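Local coordinates for putative ABC transporter amino acid-binding protein (Sinorhizobium meliloti, PDB 2Q88), which binds the compatible solute ectoine in the cleft between its lobes, probably delivering it to an ABC importer, at residues P95-N109 against V189-D203. Residues are numbered along the deposited sequence; the frame is centred on the assembly and turned at random.
Sequences PILCDAEAFALKKGN and VEVLAPVEGAPVYCD
Val195 lays its methyl CG2 over one face of the Phe103 ring, a CH-pi contact 3.6 Å from the centroid, while CG1 reaches CZ. With Val195 CG1 anti to the backbone N (chi1 179°), both branches meet the ring; a beta-branched residue suits this buried spot. Backbone bonds pair Phe103 with Leu192 and Leu105 with Glu190 in antiparallel register, and Val195 N reaches Glu101 O at 2.8 Å beyond the cis-Pro194 bend. At the other end small cysteines fit a close non-hydrogen-bonded pair, Cys98 and Cys202, joined by a disulfide. Beside it Asp203 OD1 takes Leu97 N at 2.7 Å, nearly along its C-O axis.

The solvent side is looser. Glu190, CG anti to its N (chi1 172°), stretches to the type II turn of Lys106 to Asn109, where OE1 accepts Gly108 N at 3.0 Å from above the carboxylate plane; a side chain on Gly108 would collide with the preceding carbonyl. Replacing Glu190 by alanine is likely to leave the Gly108 NH without this acceptor and the turn less firmly tied to the strand. Midway, a water bridges Glu101 N and Pro199 O.

Strand 98-106, interrupted near Ala100, runs between the two lobes of this periplasmic-binding-protein fold, past the ectoine cleft, where Glu101 OE2 hydrogen-bonds Thr134 OG1, on helix 134-141. Strand 169-173 pairs along its other edge, helix 116-121 packs on Phe103 and Val195, and helix 174-184 touches Val191 and Ala193.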
loop_
_atom_site.group_PDB
_atom_site.type_symbol
_atom_site.label_atom_id
_atom_site.label_comp_id
_atom_site.label_asym_id
_atom_site.label_seq_id
_atom_site.Cartn_x
_atom_site.Cartn_y
_atom_site.Cartn_z
ATOM N N PRO A 95 -12.386 4.297 0.285
ATOM C CA PRO A 95 -11.086 4.457 -0.367
ATOM C C PRO A 95 -10.330 5.707 0.050
ATOM O O PRO A 95 -10.933 6.739 0.342
ATOM C CB PRO A 95 -11.424 4.525 -1.859
ATOM C CG PRO A 95 -12.820 4.055 -1.993
ATOM C CD PRO A 95 -13.493 4.337 -0.686
ATOM N N ILE A 96 -9.005 5.595 0.077
ATOM C CA ILE A 96 -8.139 6.698 0.487
ATOM C C ILE A 96 -7.039 6.969 -0.531
ATOM O O ILE A 96 -7.012 8.047 -1.141
ATOM C CB ILE A 96 -7.525 6.430 1.898
ATOM C CG1 ILE A 96 -8.636 6.305 2.948
ATOM C CG2 ILE A 96 -6.553 7.560 2.271
ATOM C CD1 ILE A 96 -8.188 5.855 4.341
ATOM N N LEU A 97 -6.127 6.006 -0.699
ATOM C CA LEU A 97 -4.953 6.163 -1.577
ATOM C C LEU A 97 -5.033 5.278 -2.813
ATOM O O LEU A 97 -5.038 4.049 -2.715
ATOM C CB LEU A 97 -3.658 5.855 -0.831
ATOM C CG LEU A 97 -3.385 6.591 0.489
ATOM C CD1 LEU A 97 -1.979 6.251 0.954
ATOM C CD2 LEU A 97 -3.501 8.099 0.299
ATOM N N CYS A 98 -5.081 5.920 -3.969
ATOM C CA CYS A 98 -5.219 5.238 -5.253
ATOM C C CYS A 98 -3.920 5.315 -6.039
ATOM O O CYS A 98 -3.253 6.340 -6.020
ATOM C CB CYS A 98 -6.351 5.885 -6.054
ATOM S SG CYS A 98 -7.963 5.721 -5.265
ATOM N N ASP A 99 -3.548 4.228 -6.713
ATOM C CA ASP A 99 -2.363 4.244 -7.573
ATOM C C ASP A 99 -2.340 3.105 -8.578
ATOM O O ASP A 99 -2.953 2.051 -8.368
ATOM C CB ASP A 99 -1.067 4.211 -6.748
ATOM C CG ASP A 99 0.077 4.978 -7.425
ATOM O OD1 ASP A 99 -0.165 5.695 -8.421
ATOM O OD2 ASP A 99 1.254 4.936 -7.036
ATOM N N ALA A 100 -1.615 3.341 -9.666
ATOM C CA ALA A 100 -1.336 2.330 -10.670
ATOM C C ALA A 100 -0.029 1.621 -10.295
ATOM O O ALA A 100 0.665 2.044 -9.370
ATOM C CB ALA A 100 -1.215 2.994 -12.020
ATOM N N GLU A 101 0.308 0.555 -11.024
ATOM C CA GLU A 101 1.528 -0.208 -10.778
ATOM C C GLU A 101 2.606 0.213 -11.769
ATOM O O GLU A 101 2.298 0.604 -12.902
ATOM C CB GLU A 101 1.276 -1.723 -10.905
ATOM C CG GLU A 101 0.153 -2.278 -10.032
ATOM C CD GLU A 101 0.605 -2.528 -8.601
ATOM O OE1 GLU A 101 1.538 -1.833 -8.140
ATOM O OE2 GLU A 101 0.051 -3.433 -7.943
ATOM N N ALA A 102 3.860 0.133 -11.338
ATOM C CA ALA A 102 4.997 0.500 -12.179
ATOM C C ALA A 102 6.095 -0.570 -12.162
ATOM O O ALA A 102 6.083 -1.460 -11.316
ATOM C CB ALA A 102 5.560 1.859 -11.763
ATOM N N PHE A 103 7.021 -0.475 -13.120
ATOM C CA PHE A 103 8.245 -1.277 -13.157
ATOM C C PHE A 103 9.457 -0.366 -13.083
ATOM O O PHE A 103 9.483 0.686 -13.739
ATOM C CB PHE A 103 8.392 -1.998 -14.495
ATOM C CG PHE A 103 7.460 -3.155 -14.705
ATOM C CD1 PHE A 103 6.805 -3.772 -13.655
ATOM C CD2 PHE A 103 7.308 -3.676 -15.990
ATOM C CE1 PHE A 103 5.955 -4.886 -13.894
ATOM C CE2 PHE A 103 6.486 -4.765 -16.227
ATOM C CZ PHE A 103 5.803 -5.363 -15.178
ATOM N N ALA A 104 10.460 -0.796 -12.322
ATOM C CA ALA A 104 11.813 -0.263 -12.407
ATOM C C ALA A 104 12.612 -1.293 -13.206
ATOM O O ALA A 104 12.605 -2.480 -12.882
ATOM C CB ALA A 104 12.400 -0.084 -11.016
ATOM N N LEU A 105 13.298 -0.810 -14.236
ATOM C CA LEU A 105 13.882 -1.634 -15.292
ATOM C C LEU A 105 15.303 -1.156 -15.593
ATOM O O LEU A 105 15.679 -0.039 -15.232
ATOM C CB LEU A 105 13.021 -1.455 -16.558
ATOM C CG LEU A 105 12.065 -2.488 -17.181
ATOM C CD1 LEU A 105 11.844 -3.740 -16.372
ATOM C CD2 LEU A 105 10.743 -1.850 -17.551
ATOM N N LYS A 106 16.083 -1.994 -16.271
ATOM C CA LYS A 106 17.373 -1.559 -16.793
ATOM C C LYS A 106 17.179 -0.549 -17.924
ATOM O O LYS A 106 16.244 -0.675 -18.718
ATOM C CB LYS A 106 18.195 -2.764 -17.259
ATOM C CG LYS A 106 18.837 -3.535 -16.113
ATOM C CD LYS A 106 19.926 -2.706 -15.452
ATOM C CE LYS A 106 20.753 -3.527 -14.484
ATOM N NZ LYS A 106 22.013 -2.819 -14.154
ATOM N N LYS A 107 18.053 0.458 -17.978
ATOM C CA LYS A 107 17.947 1.533 -18.969
ATOM C C LYS A 107 17.868 0.932 -20.368
ATOM O O LYS A 107 18.646 0.045 -20.701
ATOM C CB LYS A 107 19.149 2.479 -18.872
ATOM C CG LYS A 107 19.025 3.746 -19.719
ATOM C CD LYS A 107 20.400 4.307 -20.076
ATOM C CE LYS A 107 20.293 5.419 -21.104
ATOM N NZ LYS A 107 21.398 5.352 -22.111
ATOM N N GLY A 108 16.916 1.409 -21.165
ATOM C CA GLY A 108 16.673 0.874 -22.502
ATOM C C GLY A 108 15.673 -0.271 -22.526
ATOM O O GLY A 108 15.211 -0.659 -23.603
ATOM N N ASN A 109 15.339 -0.808 -21.349
ATOM C CA ASN A 109 14.417 -1.949 -21.231
ATOM C C ASN A 109 14.790 -3.062 -22.231
ATOM O O ASN A 109 14.038 -3.349 -23.172
ATOM C CB ASN A 109 12.967 -1.471 -21.393
ATOM C CG ASN A 109 11.941 -2.529 -21.012
ATOM O OD1 ASN A 109 12.286 -3.652 -20.658
ATOM N ND2 ASN A 109 10.664 -2.162 -21.082
ATOM N N VAL A 189 19.016 2.902 -14.427
ATOM C CA VAL A 189 17.677 2.431 -14.072
ATOM C C VAL A 189 16.628 3.324 -14.741
ATOM O O VAL A 189 16.814 4.540 -14.867
ATOM C CB VAL A 189 17.467 2.404 -12.532
ATOM C CG1 VAL A 189 16.017 2.126 -12.180
ATOM C CG2 VAL A 189 18.375 1.367 -11.883
ATOM N N GLU A 190 15.517 2.706 -15.129
ATOM C CA GLU A 190 14.490 3.323 -15.944
ATOM C C GLU A 190 13.113 2.920 -15.426
ATOM O O GLU A 190 12.928 1.789 -14.994
ATOM C CB GLU A 190 14.686 2.799 -17.357
ATOM C CG GLU A 190 13.635 3.154 -18.374
ATOM C CD GLU A 190 14.125 2.815 -19.755
ATOM O OE1 GLU A 190 15.057 3.505 -20.225
ATOM O OE2 GLU A 190 13.603 1.849 -20.347
ATOM N N VAL A 191 12.152 3.845 -15.467
ATOM C CA VAL A 191 10.800 3.571 -14.968
ATOM C C VAL A 191 9.823 3.370 -16.118
ATOM O O VAL A 191 9.793 4.157 -17.067
ATOM C CB VAL A 191 10.277 4.708 -14.048
ATOM C CG1 VAL A 191 8.862 4.417 -13.551
ATOM C CG2 VAL A 191 11.219 4.934 -12.871
ATOM N N LEU A 192 9.022 2.313 -16.023
ATOM C CA LEU A 192 7.882 2.143 -16.915
ATOM C C LEU A 192 6.611 2.206 -16.071
ATOM O O LEU A 192 6.425 1.401 -15.161
ATOM C CB LEU A 192 7.979 0.822 -17.685
ATOM C CG LEU A 192 6.888 0.530 -18.725
ATOM C CD1 LEU A 192 7.487 -0.017 -20.007
ATOM C CD2 LEU A 192 5.826 -0.415 -18.170
ATOM N N ALA A 193 5.762 3.189 -16.367
ATOM C CA ALA A 193 4.523 3.406 -15.623
ATOM C C ALA A 193 3.429 4.007 -16.516
ATOM O O ALA A 193 3.705 4.929 -17.290
ATOM C CB ALA A 193 4.783 4.313 -14.418
ATOM N N PRO A 194 2.200 3.494 -16.413
ATOM C CA PRO A 194 1.899 2.313 -15.599
ATOM C C PRO A 194 2.192 1.022 -16.342
ATOM O O PRO A 194 2.367 1.041 -17.564
ATOM C CB PRO A 194 0.398 2.438 -15.355
ATOM C CG PRO A 194 -0.118 3.124 -16.562
ATOM C CD PRO A 194 0.984 4.057 -17.030
ATOM N N VAL A 195 2.248 -0.086 -15.611
ATOM C CA VAL A 195 2.375 -1.396 -16.231
ATOM C C VAL A 195 1.149 -1.641 -17.104
ATOM O O VAL A 195 0.018 -1.417 -16.678
ATOM C CB VAL A 195 2.470 -2.530 -15.198
ATOM C CG1 VAL A 195 2.573 -3.885 -15.914
ATOM C CG2 VAL A 195 3.654 -2.327 -14.282
ATOM N N GLU A 196 1.380 -2.082 -18.337
ATOM C CA GLU A 196 0.290 -2.337 -19.254
ATOM C C GLU A 196 -0.506 -3.561 -18.824
ATOM O O GLU A 196 0.071 -4.597 -18.519
ATOM C CB GLU A 196 0.835 -2.500 -20.675
ATOM C CG GLU A 196 1.335 -1.197 -21.284
ATOM C CD GLU A 196 0.227 -0.168 -21.509
ATOM O OE1 GLU A 196 -0.973 -0.536 -21.588
ATOM O OE2 GLU A 196 0.552 1.037 -21.611
ATOM N N GLY A 197 -1.829 -3.424 -18.784
ATOM C CA GLY A 197 -2.728 -4.520 -18.435
ATOM C C GLY A 197 -2.993 -4.675 -16.941
ATOM O O GLY A 197 -3.837 -5.472 -16.538
ATOM N N ALA A 198 -2.265 -3.925 -16.122
ATOM C CA ALA A 198 -2.397 -4.016 -14.668
ATOM C C ALA A 198 -3.566 -3.147 -14.198
ATOM O O ALA A 198 -3.825 -2.098 -14.794
ATOM C CB ALA A 198 -1.102 -3.579 -14.000
ATOM N N PRO A 199 -4.274 -3.574 -13.147
ATOM C CA PRO A 199 -5.368 -2.775 -12.581
ATOM C C PRO A 199 -4.846 -1.535 -11.866
ATOM O O PRO A 199 -3.684 -1.488 -11.468
ATOM C CB PRO A 199 -6.003 -3.718 -11.546
ATOM C CG PRO A 199 -5.477 -5.070 -11.858
ATOM C CD PRO A 199 -4.104 -4.848 -12.425
ATOM N N VAL A 200 -5.695 -0.525 -11.734
ATOM C CA VAL A 200 -5.423 0.564 -10.808
ATOM C C VAL A 200 -6.113 0.139 -9.523
ATOM O O VAL A 200 -7.206 -0.446 -9.563
ATOM C CB VAL A 200 -5.937 1.913 -11.331
ATOM C CG1 VAL A 200 -5.690 3.037 -10.312
ATOM C CG2 VAL A 200 -5.250 2.253 -12.650
ATOM N N TYR A 201 -5.450 0.382 -8.398
ATOM C CA TYR A 201 -5.926 -0.036 -7.093
ATOM C C TYR A 201 -6.152 1.193 -6.223
ATOM O O TYR A 201 -5.562 2.243 -6.477
ATOM C CB TYR A 201 -4.869 -0.899 -6.400
ATOM C CG TYR A 201 -4.676 -2.289 -6.949
ATOM C CD1 TYR A 201 -5.641 -3.279 -6.750
ATOM C CD2 TYR A 201 -3.521 -2.627 -7.647
ATOM C CE1 TYR A 201 -5.466 -4.561 -7.249
ATOM C CE2 TYR A 201 -3.333 -3.915 -8.152
ATOM C CZ TYR A 201 -4.313 -4.872 -7.944
ATOM O OH TYR A 201 -4.152 -6.141 -8.443
ATOM N N CYS A 202 -7.008 1.044 -5.213
ATOM C CA CYS A 202 -7.098 1.990 -4.097
ATOM C C CYS A 202 -7.044 1.241 -2.780
ATOM O O CYS A 202 -7.547 0.123 -2.669
ATOM C CB CYS A 202 -8.406 2.787 -4.123
ATOM S SG CYS A 202 -8.691 3.827 -5.562
ATOM N N ASP A 203 -6.455 1.865 -1.771
ATOM C CA ASP A 203 -6.453 1.292 -0.440
ATOM C C ASP A 203 -7.568 1.870 0.455
ATOM O O ASP A 203 -8.392 2.672 0.018
ATOM C CB ASP A 203 -5.071 1.467 0.216
ATOM C CG ASP A 203 -4.939 2.762 1.006
ATOM O OD1 ASP A 203 -5.653 3.745 0.704
ATOM O OD2 ASP A 203 -4.150 2.882 1.972
HETATM O O HOH W 1 -1.582 -0.117 -12.918
#